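Local coordinates for protein type II restriction enzyme SfiI (PDB 2EZV) that recognises the interrupted DNA sequence 5'-GGCCNNNNNGGCC-3' as a tetramer and cleaves both strands within it, leaving terminal 5'-phosphates, at residues S180-S185 with V221-L226; E12-E17 with P231-E236. One frame throughout, in Å; residues are numbered along the deposited sequence.

Interaction 1: residues S180-S185 with V221-L226; sequences SIYVLS and VYFDRL. With nucleotides of chain B.
Phe-223 lays its ring against Tyr-182 and Leu-184, joining the short helix 223-229 to one face of the mixed beta-sheet at the heart of this PD-(D/E)XK nuclease fold. The carbon that leads is CE1 of Phe-223, lying over one face of the tyrosine ring toward its rim, 3.8 Å from Tyr-182 CD2. The two rings are neither stacked nor perpendicular: their planes meet at 41°, with centroids 5.1 Å apart. On its other flank the phenylalanine offers CE2 to Leu-184 CD2 at 3.8 Å, and that same methyl touches Leu-226 CD2 one helical turn later, at 4.0 Å. Leu-226 gets there with its CG anti to the backbone N (chi1 175°), which carries its CD2 methyl to the strand. No hydrogen bond crosses between strand and helix; the grip is entirely apolar and buried.

Further out, His-162 on the neighbouring strand 151-167 meets the Phe-223 ring edge-to-face, and Phe-203 packs on Leu-226. The helix start also looks the other way, to the DNA. Tyr-222, at the N-cap position, brings its hydroxyl end, OH foremost, against the sugar C2' of DA4 of chain B, while Arg-225 brings the edge of its guanidinium to the same nucleotide, where NH2 makes a weak hydrogen bond of 3.4 Å to O5'.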
loop_
_atom_site.group_PDB
_atom_site.type_symbol
_atom_site.label_atom_id
_atom_site.label_comp_id
_atom_site.label_asym_id
_atom_site.label_seq_id
_atom_site.Cartn_x
_atom_site.Cartn_y
_atom_site.Cartn_z
ATOM N N SER D 180 10.490 17.327 -22.188
ATOM C CA SER D 180 10.620 15.884 -22.343
ATOM C C SER D 180 11.158 15.232 -21.073
ATOM O O SER D 180 11.824 15.881 -20.263
ATOM C CB SER D 180 11.585 15.557 -23.488
ATOM O OG SER D 180 11.149 16.095 -24.719
ATOM N N ILE D 181 10.863 13.943 -20.913
ATOM C CA ILE D 181 11.347 13.165 -19.775
ATOM C C ILE D 181 12.125 11.983 -20.362
ATOM O O ILE D 181 11.548 11.103 -21.005
ATOM C CB ILE D 181 10.192 12.606 -18.900
ATOM C CG1 ILE D 181 9.266 13.734 -18.441
ATOM C CG2 ILE D 181 10.764 11.907 -17.687
ATOM C CD1 ILE D 181 8.143 13.271 -17.527
ATOM N N TYR D 182 13.438 11.984 -20.174
ATOM C CA TYR D 182 14.256 10.899 -20.683
ATOM C C TYR D 182 14.501 9.922 -19.550
ATOM O O TYR D 182 14.673 10.327 -18.399
ATOM C CB TYR D 182 15.604 11.411 -21.192
ATOM C CG TYR D 182 15.539 12.282 -22.428
ATOM C CD1 TYR D 182 15.143 13.614 -22.343
ATOM C CD2 TYR D 182 15.908 11.782 -23.678
ATOM C CE1 TYR D 182 15.118 14.435 -23.475
ATOM C CE2 TYR D 182 15.889 12.591 -24.814
ATOM C CZ TYR D 182 15.494 13.919 -24.704
ATOM O OH TYR D 182 15.479 14.738 -25.813
ATOM N N VAL D 183 14.503 8.635 -19.869
ATOM C CA VAL D 183 14.753 7.630 -18.853
ATOM C C VAL D 183 15.939 6.801 -19.316
ATOM O O VAL D 183 15.943 6.292 -20.437
ATOM C CB VAL D 183 13.532 6.723 -18.647
ATOM C CG1 VAL D 183 13.654 6.004 -17.315
ATOM C CG2 VAL D 183 12.242 7.552 -18.694
ATOM N N LEU D 184 16.952 6.682 -18.461
ATOM C CA LEU D 184 18.149 5.920 -18.807
ATOM C C LEU D 184 18.400 4.713 -17.904
ATOM O O LEU D 184 18.193 4.766 -16.690
ATOM C CB LEU D 184 19.388 6.815 -18.769
ATOM C CG LEU D 184 19.540 7.977 -19.751
ATOM C CD1 LEU D 184 18.501 9.055 -19.510
ATOM C CD2 LEU D 184 20.919 8.553 -19.579
ATOM N N SER D 185 18.857 3.630 -18.522
ATOM C CA SER D 185 19.178 2.398 -17.825
ATOM C C SER D 185 20.677 2.192 -17.987
ATOM O O SER D 185 21.164 1.932 -19.095
ATOM C CB SER D 185 18.406 1.223 -18.448
ATOM O OG SER D 185 18.762 -0.018 -17.851
ATOM N N VAL D 221 27.474 11.042 -19.181
ATOM C CA VAL D 221 26.973 9.945 -20.003
ATOM C C VAL D 221 26.254 10.616 -21.162
ATOM O O VAL D 221 25.368 11.443 -20.945
ATOM C CB VAL D 221 25.955 9.068 -19.250
ATOM C CG1 VAL D 221 25.354 8.048 -20.202
ATOM C CG2 VAL D 221 26.623 8.376 -18.075
ATOM N N TYR D 222 26.624 10.276 -22.389
ATOM C CA TYR D 222 25.979 10.906 -23.523
ATOM C C TYR D 222 24.880 10.069 -24.147
ATOM O O TYR D 222 25.081 8.917 -24.525
ATOM C CB TYR D 222 27.024 11.320 -24.567
ATOM C CG TYR D 222 27.785 12.556 -24.142
ATOM C CD1 TYR D 222 28.751 12.490 -23.139
ATOM C CD2 TYR D 222 27.482 13.807 -24.685
ATOM C CE1 TYR D 222 29.392 13.636 -22.679
ATOM C CE2 TYR D 222 28.120 14.968 -24.230
ATOM C CZ TYR D 222 29.072 14.870 -23.225
ATOM O OH TYR D 222 29.696 16.005 -22.755
ATOM N N PHE D 223 23.704 10.676 -24.247
ATOM C CA PHE D 223 22.532 10.014 -24.797
ATOM C C PHE D 223 22.804 9.284 -26.103
ATOM O O PHE D 223 22.677 8.059 -26.168
ATOM C CB PHE D 223 21.397 11.030 -24.986
ATOM C CG PHE D 223 20.879 11.623 -23.690
ATOM C CD1 PHE D 223 19.769 12.469 -23.693
ATOM C CD2 PHE D 223 21.498 11.345 -22.477
ATOM C CE1 PHE D 223 19.289 13.028 -22.505
ATOM C CE2 PHE D 223 21.027 11.897 -21.287
ATOM C CZ PHE D 223 19.920 12.741 -21.303
ATOM N N ASP D 224 23.190 10.032 -27.135
ATOM C CA ASP D 224 23.455 9.453 -28.447
ATOM C C ASP D 224 24.422 8.262 -28.414
ATOM O O ASP D 224 24.238 7.296 -29.150
ATOM C CB ASP D 224 23.970 10.537 -29.406
ATOM C CG ASP D 224 25.474 10.770 -29.292
ATOM O OD1 ASP D 224 25.980 10.970 -28.163
ATOM O OD2 ASP D 224 26.152 10.759 -30.346
ATOM N N ARG D 225 25.441 8.313 -27.563
ATOM C CA ARG D 225 26.391 7.206 -27.484
ATOM C C ARG D 225 25.810 6.001 -26.733
ATOM O O ARG D 225 26.243 4.867 -26.935
ATOM C CB ARG D 225 27.680 7.654 -26.795
ATOM C CG ARG D 225 28.638 8.409 -27.701
ATOM C CD ARG D 225 29.987 8.608 -27.032
ATOM N NE ARG D 225 30.235 10.011 -26.709
ATOM C CZ ARG D 225 30.883 10.424 -25.626
ATOM N NH1 ARG D 225 31.353 9.540 -24.758
ATOM N NH2 ARG D 225 31.061 11.720 -25.415
ATOM N N LEU D 226 24.830 6.247 -25.870
ATOM C CA LEU D 226 24.190 5.172 -25.112
ATOM C C LEU D 226 23.169 4.483 -26.010
ATOM O O LEU D 226 23.086 3.257 -26.043
ATOM C CB LEU D 226 23.493 5.728 -23.861
ATOM C CG LEU D 226 22.672 4.753 -23.002
ATOM C CD1 LEU D 226 23.572 3.675 -22.390
ATOM C CD2 LEU D 226 21.966 5.532 -21.915
ATOM O "O5'" DA B 4 30.589 14.417 -27.473
ATOM C "C5'" DA B 4 30.594 15.817 -27.146
ATOM C "C4'" DA B 4 31.967 16.365 -26.818
ATOM O "O4'" DA B 4 31.908 17.806 -26.878
ATOM C "C3'" DA B 4 32.459 16.049 -25.406
ATOM O "O3'" DA B 4 33.894 16.030 -25.367
ATOM C "C2'" DA B 4 31.896 17.201 -24.595
ATOM C "C1'" DA B 4 31.984 18.361 -25.572
ATOM N N9 DA B 4 30.912 19.345 -25.459
ATOM C C8 DA B 4 29.557 19.125 -25.487
ATOM N N7 DA B 4 28.843 20.221 -25.405
ATOM C C5 DA B 4 29.790 21.230 -25.306
ATOM C C6 DA B 4 29.678 22.626 -25.193
ATOM N N6 DA B 4 28.512 23.276 -25.162
ATOM N N1 DA B 4 30.821 23.344 -25.115
ATOM C C2 DA B 4 31.990 22.692 -25.149
ATOM N N3 DA B 4 32.225 21.385 -25.253
ATOM C C4 DA B 4 31.069 20.703 -25.329
#

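Interaction 2: residues E12-E17 with P231-E236; sequences ELESVE and PWRLQE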
loop_
_atom_site.group_PDB
_atom_site.type_symbol
_atom_site.label_atom_id
_atom_site.label_comp_id
_atom_site.label_asym_id
_atom_site.label_seq_id
_atom_site.Cartn_x
_atom_site.Cartn_y
_atom_site.Cartn_z
ATOM N N GLU D 12 20.681 -12.409 -20.022
ATOM C CA GLU D 12 19.553 -12.468 -19.102
ATOM C C GLU D 12 19.598 -11.289 -18.144
ATOM O O GLU D 12 18.558 -10.736 -17.783
ATOM C CB GLU D 12 19.574 -13.795 -18.339
ATOM C CG GLU D 12 19.638 -14.993 -19.278
ATOM C CD GLU D 12 19.885 -16.308 -18.566
ATOM O OE1 GLU D 12 20.663 -16.340 -17.587
ATOM O OE2 GLU D 12 19.312 -17.319 -19.005
ATOM N N LEU D 13 20.808 -10.897 -17.747
ATOM C CA LEU D 13 20.986 -9.761 -16.849
ATOM C C LEU D 13 20.475 -8.481 -17.506
ATOM O O LEU D 13 19.760 -7.704 -16.885
ATOM C CB LEU D 13 22.459 -9.593 -16.472
ATOM C CG LEU D 13 22.767 -8.385 -15.584
ATOM C CD1 LEU D 13 21.877 -8.434 -14.354
ATOM C CD2 LEU D 13 24.231 -8.379 -15.182
ATOM N N GLU D 14 20.835 -8.262 -18.765
ATOM C CA GLU D 14 20.379 -7.059 -19.470
ATOM C C GLU D 14 18.858 -7.102 -19.580
ATOM O O GLU D 14 18.177 -6.078 -19.512
ATOM C CB GLU D 14 20.980 -6.983 -20.881
ATOM C CG GLU D 14 22.503 -6.902 -20.934
ATOM C CD GLU D 14 22.991 -6.132 -22.143
ATOM O OE1 GLU D 14 23.916 -6.610 -22.838
ATOM O OE2 GLU D 14 22.450 -5.032 -22.399
ATOM N N SER D 15 18.338 -8.309 -19.755
ATOM C CA SER D 15 16.913 -8.520 -19.881
ATOM C C SER D 15 16.153 -8.029 -18.655
ATOM O O SER D 15 15.091 -7.417 -18.788
ATOM C CB SER D 15 16.632 -10.007 -20.115
ATOM O OG SER D 15 15.247 -10.243 -20.246
ATOM N N VAL D 16 16.684 -8.287 -17.463
ATOM C CA VAL D 16 15.992 -7.838 -16.263
ATOM C C VAL D 16 16.093 -6.328 -16.125
ATOM O O VAL D 16 15.221 -5.697 -15.521
ATOM C CB VAL D 16 16.540 -8.487 -14.958
ATOM C CG1 VAL D 16 17.228 -9.793 -15.266
ATOM C CG2 VAL D 16 17.436 -7.531 -14.235
ATOM N N GLU D 17 17.157 -5.742 -16.663
ATOM C CA GLU D 17 17.288 -4.294 -16.571
ATOM C C GLU D 17 16.259 -3.713 -17.528
ATOM O O GLU D 17 15.609 -2.711 -17.237
ATOM C CB GLU D 17 18.707 -3.835 -16.933
ATOM C CG GLU D 17 19.696 -3.990 -15.783
ATOM C CD GLU D 17 21.126 -3.583 -16.133
ATOM O OE1 GLU D 17 21.971 -3.540 -15.214
ATOM O OE2 GLU D 17 21.421 -3.311 -17.316
ATOM N N PRO D 231 19.977 0.746 -28.072
ATOM C CA PRO D 231 18.779 1.574 -28.224
ATOM C C PRO D 231 17.799 1.642 -27.054
ATOM O O PRO D 231 17.394 2.738 -26.659
ATOM C CB PRO D 231 18.129 1.005 -29.484
ATOM C CG PRO D 231 19.308 0.594 -30.300
ATOM C CD PRO D 231 20.190 -0.085 -29.272
ATOM N N TRP D 232 17.410 0.494 -26.497
ATOM C CA TRP D 232 16.434 0.511 -25.412
ATOM C C TRP D 232 16.910 1.118 -24.109
ATOM O O TRP D 232 16.098 1.457 -23.258
ATOM C CB TRP D 232 15.859 -0.888 -25.143
ATOM C CG TRP D 232 16.835 -1.919 -24.665
ATOM C CD1 TRP D 232 17.429 -2.884 -25.415
ATOM C CD2 TRP D 232 17.299 -2.112 -23.320
ATOM N NE1 TRP D 232 18.232 -3.673 -24.625
ATOM C CE2 TRP D 232 18.171 -3.221 -23.335
ATOM C CE3 TRP D 232 17.063 -1.456 -22.106
ATOM C CZ2 TRP D 232 18.809 -3.692 -22.180
ATOM C CZ3 TRP D 232 17.700 -1.924 -20.955
ATOM C CH2 TRP D 232 18.563 -3.032 -21.003
ATOM N N ARG D 233 18.216 1.263 -23.943
ATOM C CA ARG D 233 18.735 1.847 -22.715
ATOM C C ARG D 233 18.507 3.352 -22.632
ATOM O O ARG D 233 18.851 3.979 -21.640
ATOM C CB ARG D 233 20.220 1.532 -22.558
ATOM C CG ARG D 233 20.471 0.109 -22.094
ATOM C CD ARG D 233 21.939 -0.153 -21.813
ATOM N NE ARG D 233 22.142 -1.523 -21.359
ATOM C CZ ARG D 233 21.896 -1.957 -20.125
ATOM N NH1 ARG D 233 21.440 -1.127 -19.204
ATOM N NH2 ARG D 233 22.096 -3.233 -19.820
ATOM N N LEU D 234 17.927 3.926 -23.677
ATOM C CA LEU D 234 17.633 5.353 -23.706
ATOM C C LEU D 234 16.204 5.535 -24.206
ATOM O O LEU D 234 15.904 5.281 -25.373
ATOM C CB LEU D 234 18.617 6.081 -24.628
ATOM C CG LEU D 234 18.628 7.616 -24.732
ATOM C CD1 LEU D 234 17.489 8.088 -25.604
ATOM C CD2 LEU D 234 18.556 8.239 -23.350
ATOM N N GLN D 235 15.322 5.960 -23.309
ATOM C CA GLN D 235 13.925 6.181 -23.657
ATOM C C GLN D 235 13.599 7.668 -23.582
ATOM O O GLN D 235 14.265 8.429 -22.883
ATOM C CB GLN D 235 13.010 5.412 -22.705
ATOM C CG GLN D 235 13.207 3.911 -22.710
ATOM C CD GLN D 235 12.963 3.289 -24.068
ATOM O OE1 GLN D 235 12.034 3.662 -24.776
ATOM N NE2 GLN D 235 13.794 2.315 -24.431
ATOM N N GLU D 236 12.557 8.075 -24.294
ATOM C CA GLU D 236 12.176 9.470 -24.311
ATOM C C GLU D 236 10.674 9.660 -24.350
ATOM O O GLU D 236 10.012 9.211 -25.285
ATOM C CB GLU D 236 12.789 10.159 -25.537
ATOM C CG GLU D 236 12.644 11.672 -25.535
ATOM C CD GLU D 236 12.979 12.306 -26.876
ATOM O OE1 GLU D 236 13.817 11.735 -27.619
ATOM O OE2 GLU D 236 12.411 13.382 -27.173
#
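Glu-17 OE2 is held by two nitrogens of Arg-233, NH2 at 2.6 Å and NH1 at 2.9 Å, in an end-on salt bridge that ties the long N-terminal helix 10-41 to the 3-10 turn 231-233 leading into strand 234-238 of the nuclease sheet. Both donors converge on one oxygen. It lies in the guanidinium plane, whereas the carboxylate stands almost perpendicular to that plane, at 88°. NH2 reaches OE2 nearly along its C-O bond; NH1 comes from above the carboxylate plane, and its N-H is bent to 135°.

One helical turn earlier, Glu-14 completes the network. Its OE2 takes a straighter bond from Arg-233 NH2, 3.2 Å long, again from above the carboxylate plane, although here the two flat groups are much closer to parallel. Tyr-195 OH also hydrogen-bonds to this oxygen and to Arg-233 NE, while Arg-194 pairs with Glu-14 OE1. Arg-233 NH1 has a further acceptor in the backbone O of Ser-185. With so many partners at its edge the guanidinium can hardly turn, and an alanine here would probably leave the buried carboxylate of Glu-17 without this countercharge and deprive Glu-14 OE2 of one of its donors.

Only the rim of the Trp-232 indole meets the guanidinium face: CH2 sits over its centre, 3.6 Å from the plane. The same carbon approaches the helix backbone, 3.4 Å from Glu-14 O. A chi1 of 64°, with CG between backbone N and carbonyl carbon, turns the ring to the helix, where Lys-18 adds a cation-pi contact. The tryptophan's own carbonyl is engaged by the side chain three residues on: Gln-235 NE2 donates to Trp-232 O at 2.7 Å.

In the fold
Interactions 1 and 2 are both buried and share the sheet, since strands 176-186 and 234-238 are antiparallel neighbours in it. Interaction 1 is nested within the chain loop that interaction 2 closes, and helix 223-229 is followed, after a short 3-10 turn, by the strand used in interaction 2. Their chemistry differs: 180-185 with 221-226 is an apolar seam whose outer side reaches DNA, whereas 12-17 with 231-236 is a charged network, about 14 Å from the nucleic acid at its nearest atom. They meet directly. Val-183 O probably accepts a hydrogen bond from Gln-235 N, and the Leu-226 CD2 methyl packs on Arg-233 O at 3.5 Å.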